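Local coordinates for B12-binding domain-containing protein (Kitasatospora setae, PDB 6WTE) that binds cobalamin and a [4Fe-4S] cluster and, as the radical S-adenosylmethionine methyltransferase TsrM, probably transfers methyl groups by a non-radical mechanism, at residues A[413-418]-A[458-463]; A[421-426]-A[445-450]. One frame throughout, in Å; residues are numbered along the deposited sequence.

Contact 1: A[413-418]-A[458-463]; sequences LFPYTP and EYERQF
P415 packs against the rings of both Y459 and F463, where the loop leaving strand 404-412 of the radical SAM core, the last long parallel strand of its open TIM-barrel-like sheet, meets helix 456-461. F463 offers a ring face in a CH-pi contact: P415 CA lies 3.9 Å from the F463 centroid, 22° off the ring normal. A proline suits the place because its compact ring reaches both aromatics, its CB coming within 3.3 Å of Y459 CE2. Y459, whose CG is swung opposite the backbone N (chi1 176°), reaches along P415, and its OH donates to a lone pair of P415 O in the carbonyl plane (2.7 Å), so a carbonyl of a buried residue gains a donor, while the rest of the tyrosine ring packs on carbon. The Y416 ring, inclined at 58° to that of Y459, carries its OH to E460, donating to the anti lone pair of OE2 (2.7 Å); carboxylate and ring are almost perpendicular. The other oxygen of E460 accepts from A114 N of helix 112-119, in the B12-binding domain, so this glutamate links two parts of the protein. A phenylalanine in place of Y416 would lack the hydroxyl, and E460 OE2, left without this donor, would probably be freer to turn. The CB of F414 faces away from 458-463, and its ring touches T71 and the bound cobalamin. Over one face of that ring, toward the rim, sits a water that donates to L413 O (2.9 Å) and weakly to F463 O (3.3 Å).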
loop_
_atom_site.group_PDB
_atom_site.type_symbol
_atom_site.label_atom_id
_atom_site.label_comp_id
_atom_site.label_asym_id
_atom_site.label_seq_id
_atom_site.Cartn_x
_atom_site.Cartn_y
_atom_site.Cartn_z
ATOM N N LEU A 413 14.019 2.583 0.628
ATOM C CA LEU A 413 14.196 3.148 -0.703
ATOM C C LEU A 413 13.735 2.180 -1.783
ATOM O O LEU A 413 14.006 0.983 -1.710
ATOM C CB LEU A 413 15.664 3.504 -0.938
ATOM C CG LEU A 413 16.211 4.587 -0.005
ATOM C CD1 LEU A 413 17.679 4.799 -0.261
ATOM C CD2 LEU A 413 15.437 5.877 -0.198
ATOM N N PHE A 414 13.065 2.718 -2.799
ATOM C CA PHE A 414 12.557 1.953 -3.925
ATOM C C PHE A 414 12.999 2.602 -5.229
ATOM O O PHE A 414 13.291 3.802 -5.263
ATOM C CB PHE A 414 11.026 1.847 -3.857
ATOM C CG PHE A 414 10.550 0.926 -2.773
ATOM C CD1 PHE A 414 10.425 1.380 -1.466
ATOM C CD2 PHE A 414 10.254 -0.398 -3.052
ATOM C CE1 PHE A 414 10.000 0.531 -0.459
ATOM C CE2 PHE A 414 9.825 -1.251 -2.049
ATOM C CZ PHE A 414 9.701 -0.783 -0.753
ATOM N N PRO A 415 13.097 1.820 -6.311
ATOM C CA PRO A 415 13.770 2.326 -7.521
ATOM C C PRO A 415 13.062 3.493 -8.185
ATOM O O PRO A 415 13.731 4.371 -8.743
ATOM C CB PRO A 415 13.814 1.094 -8.439
ATOM C CG PRO A 415 12.750 0.175 -7.903
ATOM C CD PRO A 415 12.765 0.387 -6.429
ATOM N N TYR A 416 11.734 3.537 -8.152
ATOM C CA TYR A 416 11.027 4.587 -8.873
ATOM C C TYR A 416 10.429 5.585 -7.898
ATOM O O TYR A 416 9.240 5.907 -7.957
ATOM C CB TYR A 416 9.972 3.974 -9.789
ATOM C CG TYR A 416 10.606 2.954 -10.691
ATOM C CD1 TYR A 416 11.497 3.350 -11.677
ATOM C CD2 TYR A 416 10.363 1.594 -10.525
ATOM C CE1 TYR A 416 12.113 2.427 -12.501
ATOM C CE2 TYR A 416 10.975 0.652 -11.350
ATOM C CZ TYR A 416 11.853 1.081 -12.331
ATOM O OH TYR A 416 12.471 0.177 -13.158
ATOM N N THR A 417 11.261 6.054 -6.983
ATOM C CA THR A 417 10.954 7.187 -6.140
ATOM C C THR A 417 12.029 8.240 -6.351
ATOM O O THR A 417 13.182 7.900 -6.633
ATOM C CB THR A 417 10.896 6.808 -4.657
ATOM O OG1 THR A 417 12.200 6.412 -4.208
ATOM C CG2 THR A 417 9.910 5.667 -4.430
ATOM N N PRO A 418 11.682 9.520 -6.265
ATOM C CA PRO A 418 12.715 10.551 -6.410
ATOM C C PRO A 418 13.885 10.349 -5.457
ATOM O O PRO A 418 15.038 10.572 -5.853
ATOM C CB PRO A 418 11.942 11.848 -6.134
ATOM C CG PRO A 418 10.535 11.530 -6.571
ATOM C CD PRO A 418 10.323 10.096 -6.185
ATOM N N GLU A 458 17.892 -5.299 -13.130
ATOM C CA GLU A 458 19.087 -4.944 -12.369
ATOM C C GLU A 458 18.873 -3.668 -11.574
ATOM O O GLU A 458 19.257 -3.589 -10.403
ATOM C CB GLU A 458 20.302 -4.784 -13.288
ATOM C CG GLU A 458 21.554 -4.409 -12.505
ATOM C CD GLU A 458 22.775 -4.182 -13.378
ATOM O OE1 GLU A 458 22.645 -4.205 -14.620
ATOM O OE2 GLU A 458 23.863 -3.979 -12.808
ATOM N N TYR A 459 18.269 -2.653 -12.195
ATOM C CA TYR A 459 18.042 -1.391 -11.493
ATOM C C TYR A 459 17.105 -1.577 -10.307
ATOM O O TYR A 459 17.271 -0.934 -9.262
ATOM C CB TYR A 459 17.481 -0.339 -12.454
ATOM C CG TYR A 459 17.142 0.947 -11.740
ATOM C CD1 TYR A 459 18.148 1.724 -11.191
ATOM C CD2 TYR A 459 15.820 1.372 -11.588
ATOM C CE1 TYR A 459 17.868 2.891 -10.523
ATOM C CE2 TYR A 459 15.527 2.552 -10.912
ATOM C CZ TYR A 459 16.557 3.300 -10.378
ATOM O OH TYR A 459 16.297 4.475 -9.703
ATOM N N GLU A 460 16.117 -2.461 -10.445
ATOM C CA GLU A 460 15.126 -2.618 -9.387
ATOM C C GLU A 460 15.643 -3.502 -8.259
ATOM O O GLU A 460 15.402 -3.211 -7.082
ATOM C CB GLU A 460 13.829 -3.183 -9.971
ATOM C CG GLU A 460 13.160 -2.249 -10.966
ATOM C CD GLU A 460 12.051 -2.920 -11.748
ATOM O OE1 GLU A 460 11.735 -4.091 -11.452
ATOM O OE2 GLU A 460 11.494 -2.280 -12.661
ATOM N N ARG A 461 16.362 -4.576 -8.592
ATOM C CA ARG A 461 16.697 -5.562 -7.569
ATOM C C ARG A 461 17.715 -5.029 -6.567
ATOM O O ARG A 461 17.745 -5.495 -5.424
ATOM C CB ARG A 461 17.202 -6.852 -8.223
ATOM C CG ARG A 461 18.594 -6.747 -8.834
ATOM C CD ARG A 461 18.858 -7.899 -9.807
ATOM N NE ARG A 461 20.213 -7.817 -10.339
ATOM C CZ ARG A 461 20.562 -8.124 -11.586
ATOM N NH1 ARG A 461 19.651 -8.528 -12.467
ATOM N NH2 ARG A 461 21.831 -8.011 -11.956
ATOM N N GLN A 462 18.543 -4.055 -6.961
ATOM C CA GLN A 462 19.613 -3.588 -6.082
ATOM C C GLN A 462 19.074 -2.924 -4.822
ATOM O O GLN A 462 19.801 -2.808 -3.831
ATOM C CB GLN A 462 20.527 -2.609 -6.828
ATOM C CG GLN A 462 19.803 -1.359 -7.282
ATOM C CD GLN A 462 20.685 -0.376 -8.036
ATOM O OE1 GLN A 462 21.901 -0.353 -7.871
ATOM N NE2 GLN A 462 20.058 0.456 -8.862
ATOM N N PHE A 463 17.825 -2.478 -4.836
ATOM C CA PHE A 463 17.266 -1.876 -3.637
ATOM C C PHE A 463 16.815 -2.907 -2.611
ATOM O O PHE A 463 16.485 -2.531 -1.480
ATOM C CB PHE A 463 16.109 -0.955 -4.020
ATOM C CG PHE A 463 16.550 0.277 -4.756
ATOM C CD1 PHE A 463 16.782 0.237 -6.122
ATOM C CD2 PHE A 463 16.758 1.475 -4.074
ATOM C CE1 PHE A 463 17.198 1.354 -6.804
ATOM C CE2 PHE A 463 17.183 2.616 -4.753
ATOM C CZ PHE A 463 17.400 2.559 -6.119
HETATM O O HOH W 1 13.355 -1.790 -2.296
#

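Contact 2: A[421-426]-A[445-450]; sequences IEIAEQ and IVLKPL. With EDO (1,2-ethanediol), chain J.
The carboxylate of E425 lies against the ring of P449, its OE2 3.4 Å from P449 CB. The E425 chain bends at chi2 (-59°) to reach the proline, and the same OE2 forms a salt bridge with R451, so its charge is matched just beyond the segment. The flat amide of Q426 has E422 OE2 close to its plane, 3.1 Å from NE2; NE2 also donates almost straight to O2 of an ethanediol, probably from the crystallisation liquor. P449 suits its place by offering a compact ring to two neighbours: E425 meets its CB-CG side, and A424 O its CG-CD side, 3.4 Å from CG. Alanine suits position 424 because its single methyl lets the loop run close to the helix, with A424 CA 4.0 Å from L447 CB. Beside it, I423 CG2 meets L447 CD1 at 4.0 Å, the beta-branch methyl of the isoleucine against one of the leucine's terminal methyls. Between the segments the contact is van der Waals packing, partly carbon against carbon and partly oxygens against the proline ring, away from the cofactors. I423 and L447 both continue onto L436 of strand 436-437, while I421 and L450 lean on Y459 of helix 456-461.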
loop_
_atom_site.group_PDB
_atom_site.type_symbol
_atom_site.label_atom_id
_atom_site.label_comp_id
_atom_site.label_asym_id
_atom_site.label_seq_id
_atom_site.Cartn_x
_atom_site.Cartn_y
_atom_site.Cartn_z
ATOM N N ILE A 421 16.033 7.419 -6.844
ATOM C CA ILE A 421 16.720 7.876 -8.050
ATOM C C ILE A 421 17.856 8.826 -7.686
ATOM O O ILE A 421 18.988 8.685 -8.163
ATOM C CB ILE A 421 15.712 8.542 -9.006
ATOM C CG1 ILE A 421 14.706 7.512 -9.527
ATOM C CG2 ILE A 421 16.428 9.270 -10.127
ATOM C CD1 ILE A 421 13.498 8.128 -10.219
ATOM N N GLU A 422 17.571 9.808 -6.829
ATOM C CA GLU A 422 18.601 10.776 -6.463
ATOM C C GLU A 422 19.739 10.117 -5.695
ATOM O O GLU A 422 20.915 10.436 -5.924
ATOM C CB GLU A 422 17.986 11.915 -5.647
ATOM C CG GLU A 422 19.005 12.842 -5.003
ATOM C CD GLU A 422 19.887 13.569 -6.006
ATOM O OE1 GLU A 422 19.499 13.684 -7.191
ATOM O OE2 GLU A 422 20.972 14.043 -5.598
ATOM N N ILE A 423 19.422 9.193 -4.787
ATOM C CA ILE A 423 20.479 8.533 -4.033
ATOM C C ILE A 423 21.311 7.641 -4.951
ATOM O O ILE A 423 22.536 7.566 -4.818
ATOM C CB ILE A 423 19.885 7.767 -2.843
ATOM C CG1 ILE A 423 19.437 8.774 -1.778
ATOM C CG2 ILE A 423 20.900 6.808 -2.263
ATOM C CD1 ILE A 423 18.565 8.196 -0.699
ATOM N N ALA A 424 20.670 6.978 -5.916
ATOM C CA ALA A 424 21.437 6.231 -6.913
ATOM C C ALA A 424 22.345 7.152 -7.724
ATOM O O ALA A 424 23.491 6.799 -8.022
ATOM C CB ALA A 424 20.497 5.455 -7.835
ATOM N N GLU A 425 21.850 8.339 -8.094
ATOM C CA GLU A 425 22.694 9.316 -8.780
ATOM C C GLU A 425 23.914 9.679 -7.947
ATOM O O GLU A 425 25.024 9.812 -8.478
ATOM C CB GLU A 425 21.898 10.581 -9.104
ATOM C CG GLU A 425 20.915 10.441 -10.243
ATOM C CD GLU A 425 21.582 10.041 -11.549
ATOM O OE1 GLU A 425 22.735 10.454 -11.791
ATOM O OE2 GLU A 425 20.940 9.323 -12.336
ATOM N N GLN A 426 23.724 9.871 -6.640
ATOM C CA GLN A 426 24.848 10.236 -5.787
ATOM C C GLN A 426 25.891 9.128 -5.739
ATOM O O GLN A 426 27.091 9.407 -5.635
ATOM C CB GLN A 426 24.348 10.567 -4.385
ATOM C CG GLN A 426 23.465 11.798 -4.348
ATOM C CD GLN A 426 22.864 12.036 -2.989
ATOM O OE1 GLN A 426 23.165 11.324 -2.030
ATOM N NE2 GLN A 426 22.013 13.045 -2.892
ATOM N N ILE A 445 27.213 0.411 0.424
ATOM C CA ILE A 445 26.171 0.148 -0.560
ATOM C C ILE A 445 26.411 1.068 -1.751
ATOM O O ILE A 445 26.288 2.289 -1.635
ATOM C CB ILE A 445 24.779 0.364 0.038
ATOM C CG1 ILE A 445 24.577 -0.555 1.246
ATOM C CG2 ILE A 445 23.706 0.109 -1.009
ATOM C CD1 ILE A 445 23.308 -0.264 2.037
ATOM N N VAL A 446 26.738 0.487 -2.900
ATOM C CA VAL A 446 27.031 1.243 -4.110
ATOM C C VAL A 446 25.905 0.970 -5.098
ATOM O O VAL A 446 25.880 -0.078 -5.757
ATOM C CB VAL A 446 28.395 0.875 -4.702
ATOM C CG1 VAL A 446 28.616 1.630 -5.997
ATOM C CG2 VAL A 446 29.506 1.185 -3.707
ATOM N N LEU A 447 24.995 1.929 -5.237
ATOM C CA LEU A 447 23.879 1.809 -6.161
ATOM C C LEU A 447 24.273 2.306 -7.547
ATOM O O LEU A 447 25.234 3.060 -7.714
ATOM C CB LEU A 447 22.671 2.599 -5.662
ATOM C CG LEU A 447 22.136 2.231 -4.283
ATOM C CD1 LEU A 447 20.967 3.143 -3.919
ATOM C CD2 LEU A 447 21.725 0.768 -4.264
ATOM N N LYS A 448 23.492 1.884 -8.542
ATOM C CA LYS A 448 23.682 2.278 -9.923
ATOM C C LYS A 448 22.431 2.987 -10.425
ATOM O O LYS A 448 21.320 2.463 -10.258
ATOM C CB LYS A 448 23.980 1.046 -10.814
ATOM C CG LYS A 448 25.247 0.296 -10.411
ATOM C CD LYS A 448 25.381 -1.062 -11.100
ATOM C CE LYS A 448 25.585 -0.926 -12.594
ATOM N NZ LYS A 448 26.009 -2.232 -13.208
ATOM N N PRO A 449 22.558 4.169 -11.025
ATOM C CA PRO A 449 21.412 4.780 -11.704
ATOM C C PRO A 449 20.937 3.896 -12.845
ATOM O O PRO A 449 21.701 3.109 -13.411
ATOM C CB PRO A 449 21.970 6.109 -12.229
ATOM C CG PRO A 449 23.182 6.369 -11.403
ATOM C CD PRO A 449 23.751 5.028 -11.076
ATOM N N LEU A 450 19.658 4.066 -13.197
ATOM C CA LEU A 450 19.024 3.218 -14.205
ATOM C C LEU A 450 19.816 3.176 -15.508
ATOM O O LEU A 450 19.962 2.109 -16.117
ATOM C CB LEU A 450 17.600 3.705 -14.468
ATOM C CG LEU A 450 16.898 3.088 -15.681
ATOM C CD1 LEU A 450 16.670 1.592 -15.498
ATOM C CD2 LEU A 450 15.586 3.795 -15.955
HETATM C C1 EDO J . 18.679 13.501 -0.934
HETATM O O1 EDO J . 18.245 12.561 -1.917
HETATM C C2 EDO J . 19.843 12.905 -0.152
HETATM O O2 EDO J . 20.906 13.863 -0.121
#

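In the fold
Both segments of contact 2 fall within the chain between the two segments of contact 1, and the contact centres lie about 9 Å apart within the radical SAM core. Contact 1 is wholly buried, closer to the chain's centre and beside the cobalamin pocket; it uses aromatic rings and buried hydroxyl hydrogen bonds. Contact 2 lies farther from that centre, still largely buried apart from E425 and K448 at its rim, and relies on van der Waals packing. The 413-418 loop runs into the helix holding 421-426, and 445-450 leads toward the helix holding 458-461. Two polar ties join the contacts: K448 NZ makes a salt bridge with E458 OE2, and Q462 NE2 probably donates to K448 O.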